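Local structure of Zn-dependent hydrolase, glyoxylase (Echinicola vietnamensis, 6T5K) at residues G108-A111 against F112-R115; A197-E200 against A201-V204. The protein is a zinc-dependent class B metallo-beta-lactamase and carbapenemase that probably hydrolyses beta-lactams to substituted beta-amino acids. All coordinates share one frame; numbering follows the deposited sequence.

Contact 1 (G108-A111 against F112-R115); sequences GLEA and FHAR. With EDO (1,2-ethanediol), chain D; EDO (1,2-ethanediol), chain F.
The imidazole of His113 has the carbonyl oxygen of Leu109 over one face, displaced toward the rim, with CG of His113 3.4 Å from Leu109 O. Leu109 CB makes an off-centre CH-pi contact with the same ring, 4.3 Å from its centroid. At the ring edge, in plane, His113 ND1 donates a nearly straight bond (168°) to O2 of an ethanediol, probably from the crystallisation liquor; this hydroxyl in turn donates to Glu110 OE1 at 2.6 Å and so bridges the two side chains. The bend of Glu110 at chi2 turns its carboxylate forward, alongside His113 and toward the ethanediol. In this crystal both ring nitrogens have partners, which hold the ring's rotation; Ser119, bonded through OG to NE2, is the one within the protein. The Phe112 ring has Gly108 O at its edge, in plane, 3.9 Å from CD1. The guanidinium of Arg115 meets Ala111 O at its edge, NH1 donating to that oxygen at 2.9 Å. Ala111 O lies 5° out of the guanidinium plane. NH1 itself is tilted 30° from the carbonyl plane. CG, CD and NE run out extended, carrying NE to a salt bridge with Glu87, so that the arginine ties the end of this helix to helix 76-88. Main-chain bonds from His113 N to Leu109 O (2.9 Å) and from Ala114 N to Glu110 O (2.8 Å) form the helical turns beneath these side chains. A short amphipathic helix results, 109-114: Leu109 packs on strand 92-98, and Phe112 on that strand and helix 76-88. It follows the HxHxD zinc-binding motif (His100, His102, Asp104) of the metallo-beta-lactamase fold.

Contact 2 (A197-E200 against A201-V204); sequences ANVE and AWPV
A weak bond from Trp202 N to Asn198 O, 3.0 Å long and bent to 134°, closes the turn by which 197-200 enters the helix. The backbone is extended at Ala197 and Asn198, then turns over at Val199 and Glu200 into helix 201-212. Asn198 caps this turn: its OD1 accepts from Ala201 N at 2.9 Å, the donor standing well above the amide plane, 61° out of it. CG lies anti to the backbone N (chi1 -180°), which swings the amide over the turn and against the methyl of Ala201, 3.5 Å from CG to CB. The other end of that amide, ND2, is held by Glu161. Pro203, which has no N-H to give, sets its CD 3.3 Å from Val199 O. Beneath the turn, Ala197 CB touches Trp202 CZ3 at 3.9 Å, and Val199 CG1 lies more loosely near CE3 of the indole. The indole is buried, stacks with Phe239 and gives its NE1 proton to Leu183 O. Asn198 is thus a side-chain cap at the N-terminal end of the helix, whose first turn sets Trp202 against the zinc ligand His163, its side chain about 8 Å from a zinc ion.

Contact 1 and contact 2 lie on opposite sides of the chain's centre, their nearest atoms about 20 Å apart, and share no helix or strand. Contact 1 is partly buried and spans the whole of a short helix, its apolar side set against helix 76-88 and strand 92-98; Glu110 and His113 lie on the polar side, while Arg115 reaches across to helix 76-88. Contact 2 is a surface turn at the start of a longer helix, where an amide cap, itself held by Glu161, does the polar work and a single buried indole reaches inward. From side chain to metal, Trp202 is about 8 Å and Leu109 about 14 Å from a zinc ion.

Contact 1 (G108-A111 against F112-R115)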
# COMPACT_ATOMS: atom_id res chain seq x y z
N GLY A 108 -7.20 9.73 3.51
CA GLY A 108 -6.73 10.39 4.71
C GLY A 108 -5.49 11.26 4.56
O GLY A 108 -4.85 11.59 5.56
N LEU A 109 -5.17 11.70 3.35
CA LEU A 109 -3.92 12.43 3.19
C LEU A 109 -3.87 13.73 4.01
O LEU A 109 -2.78 14.15 4.42
CB LEU A 109 -3.67 12.77 1.73
CG LEU A 109 -3.14 11.62 0.88
CD1 LEU A 109 -2.94 12.15 -0.52
CD2 LEU A 109 -1.84 11.05 1.43
N GLU A 110 -5.01 14.39 4.23
CA GLU A 110 -4.93 15.67 4.93
C GLU A 110 -4.38 15.50 6.35
O GLU A 110 -3.74 16.42 6.88
CB GLU A 110 -6.29 16.38 4.95
CG GLU A 110 -6.38 17.51 5.98
CD GLU A 110 -5.40 18.68 5.74
OE1 GLU A 110 -4.80 18.80 4.65
OE2 GLU A 110 -5.24 19.50 6.67
N ALA A 111 -4.60 14.34 6.98
CA ALA A 111 -4.01 14.10 8.29
C ALA A 111 -2.49 14.11 8.22
O ALA A 111 -1.83 14.53 9.17
CB ALA A 111 -4.53 12.78 8.86
N PHE A 112 -1.92 13.61 7.13
CA PHE A 112 -0.47 13.68 6.96
C PHE A 112 -0.04 15.11 6.66
O PHE A 112 0.92 15.62 7.26
CB PHE A 112 -0.04 12.74 5.84
CG PHE A 112 -0.02 11.30 6.24
CD1 PHE A 112 -1.16 10.52 6.18
CD2 PHE A 112 1.15 10.73 6.70
CE1 PHE A 112 -1.12 9.19 6.55
CE2 PHE A 112 1.18 9.40 7.07
CZ PHE A 112 0.03 8.64 7.00
N HIS A 113 -0.77 15.77 5.76
CA HIS A 113 -0.39 17.11 5.37
C HIS A 113 -0.46 18.06 6.56
O HIS A 113 0.42 18.90 6.74
CB HIS A 113 -1.31 17.57 4.26
CG HIS A 113 -1.18 16.78 3.00
ND1 HIS A 113 -2.11 16.83 1.99
CD2 HIS A 113 -0.21 15.92 2.58
CE1 HIS A 113 -1.74 16.03 1.01
NE2 HIS A 113 -0.59 15.45 1.35
N ALA A 114 -1.47 17.91 7.41
CA ALA A 114 -1.59 18.76 8.58
C ALA A 114 -0.34 18.70 9.46
O ALA A 114 -0.00 19.68 10.14
CB ALA A 114 -2.79 18.30 9.39
N ARG A 115 0.33 17.56 9.46
CA ARG A 115 1.54 17.34 10.24
C ARG A 115 2.81 17.64 9.46
O ARG A 115 3.92 17.36 9.95
CB ARG A 115 1.57 15.89 10.72
CG ARG A 115 0.50 15.58 11.75
CD ARG A 115 0.28 14.07 11.91
NE ARG A 115 -0.55 13.77 13.06
CZ ARG A 115 -1.88 13.81 13.06
NH1 ARG A 115 -2.54 14.12 11.95
NH2 ARG A 115 -2.55 13.56 14.18
C1 EDO D . -0.19 21.72 6.81
O1 EDO D . 0.13 22.22 8.11
C2 EDO D . -1.59 22.17 6.40
O2 EDO D . -2.19 21.21 5.51
C1 EDO F . -6.34 17.67 0.19
O1 EDO F . -5.79 17.78 -1.15
C2 EDO F . -5.38 17.13 1.29
O2 EDO F . -4.72 18.12 2.16

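Contact 2 (A197-E200 against A201-V204)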
# COMPACT_ATOMS: atom_id res chain seq x y z
N ALA A 197 -10.16 -0.48 -14.09
CA ALA A 197 -9.09 -1.43 -14.36
C ALA A 197 -8.76 -1.53 -15.85
O ALA A 197 -9.58 -1.24 -16.72
CB ALA A 197 -9.45 -2.82 -13.84
N ASN A 198 -7.52 -1.97 -16.11
CA ASN A 198 -7.06 -2.36 -17.44
C ASN A 198 -6.69 -3.84 -17.30
O ASN A 198 -5.57 -4.19 -16.87
CB ASN A 198 -5.86 -1.53 -17.85
CG ASN A 198 -5.35 -1.89 -19.22
OD1 ASN A 198 -5.62 -2.98 -19.74
ND2 ASN A 198 -4.62 -0.97 -19.81
N VAL A 199 -7.65 -4.70 -17.62
CA VAL A 199 -7.44 -6.13 -17.44
C VAL A 199 -6.53 -6.73 -18.51
O VAL A 199 -6.00 -7.82 -18.31
CB VAL A 199 -8.74 -6.94 -17.32
CG1 VAL A 199 -9.53 -6.51 -16.11
CG2 VAL A 199 -9.59 -6.88 -18.58
N GLU A 200 -6.33 -6.03 -19.64
CA GLU A 200 -5.34 -6.50 -20.61
C GLU A 200 -3.94 -6.30 -20.09
O GLU A 200 -3.10 -7.19 -20.19
CB GLU A 200 -5.52 -5.76 -21.92
CG GLU A 200 -6.79 -6.13 -22.66
CD GLU A 200 -8.06 -5.59 -22.05
OE1 GLU A 200 -8.04 -4.43 -21.60
OE2 GLU A 200 -9.09 -6.33 -22.07
N ALA A 201 -3.69 -5.13 -19.49
CA ALA A 201 -2.35 -4.83 -19.00
C ALA A 201 -2.03 -5.61 -17.74
O ALA A 201 -0.86 -5.89 -17.47
CB ALA A 201 -2.22 -3.35 -18.69
N TRP A 202 -3.05 -5.89 -16.92
CA TRP A 202 -2.83 -6.38 -15.56
C TRP A 202 -1.89 -7.56 -15.48
O TRP A 202 -0.92 -7.49 -14.70
CB TRP A 202 -4.20 -6.72 -14.96
CG TRP A 202 -4.26 -6.74 -13.46
CD1 TRP A 202 -3.30 -7.18 -12.57
CD2 TRP A 202 -5.38 -6.33 -12.65
NE1 TRP A 202 -3.75 -7.06 -11.28
CE2 TRP A 202 -5.01 -6.52 -11.30
CE3 TRP A 202 -6.64 -5.80 -12.94
CZ2 TRP A 202 -5.87 -6.22 -10.25
CZ3 TRP A 202 -7.48 -5.52 -11.89
CH2 TRP A 202 -7.09 -5.71 -10.58
N PRO A 203 -2.08 -8.65 -16.23
CA PRO A 203 -1.15 -9.78 -16.07
C PRO A 203 0.25 -9.43 -16.54
O PRO A 203 1.23 -9.99 -16.00
CB PRO A 203 -1.77 -10.90 -16.92
CG PRO A 203 -2.62 -10.20 -17.94
CD PRO A 203 -3.15 -8.95 -17.20
N VAL A 204 0.37 -8.58 -17.56
CA VAL A 204 1.68 -8.17 -18.05
C VAL A 204 2.42 -7.40 -16.97
O VAL A 204 3.60 -7.63 -16.71
CB VAL A 204 1.52 -7.34 -19.33
CG1 VAL A 204 2.86 -6.79 -19.84
CG2 VAL A 204 0.83 -8.16 -20.42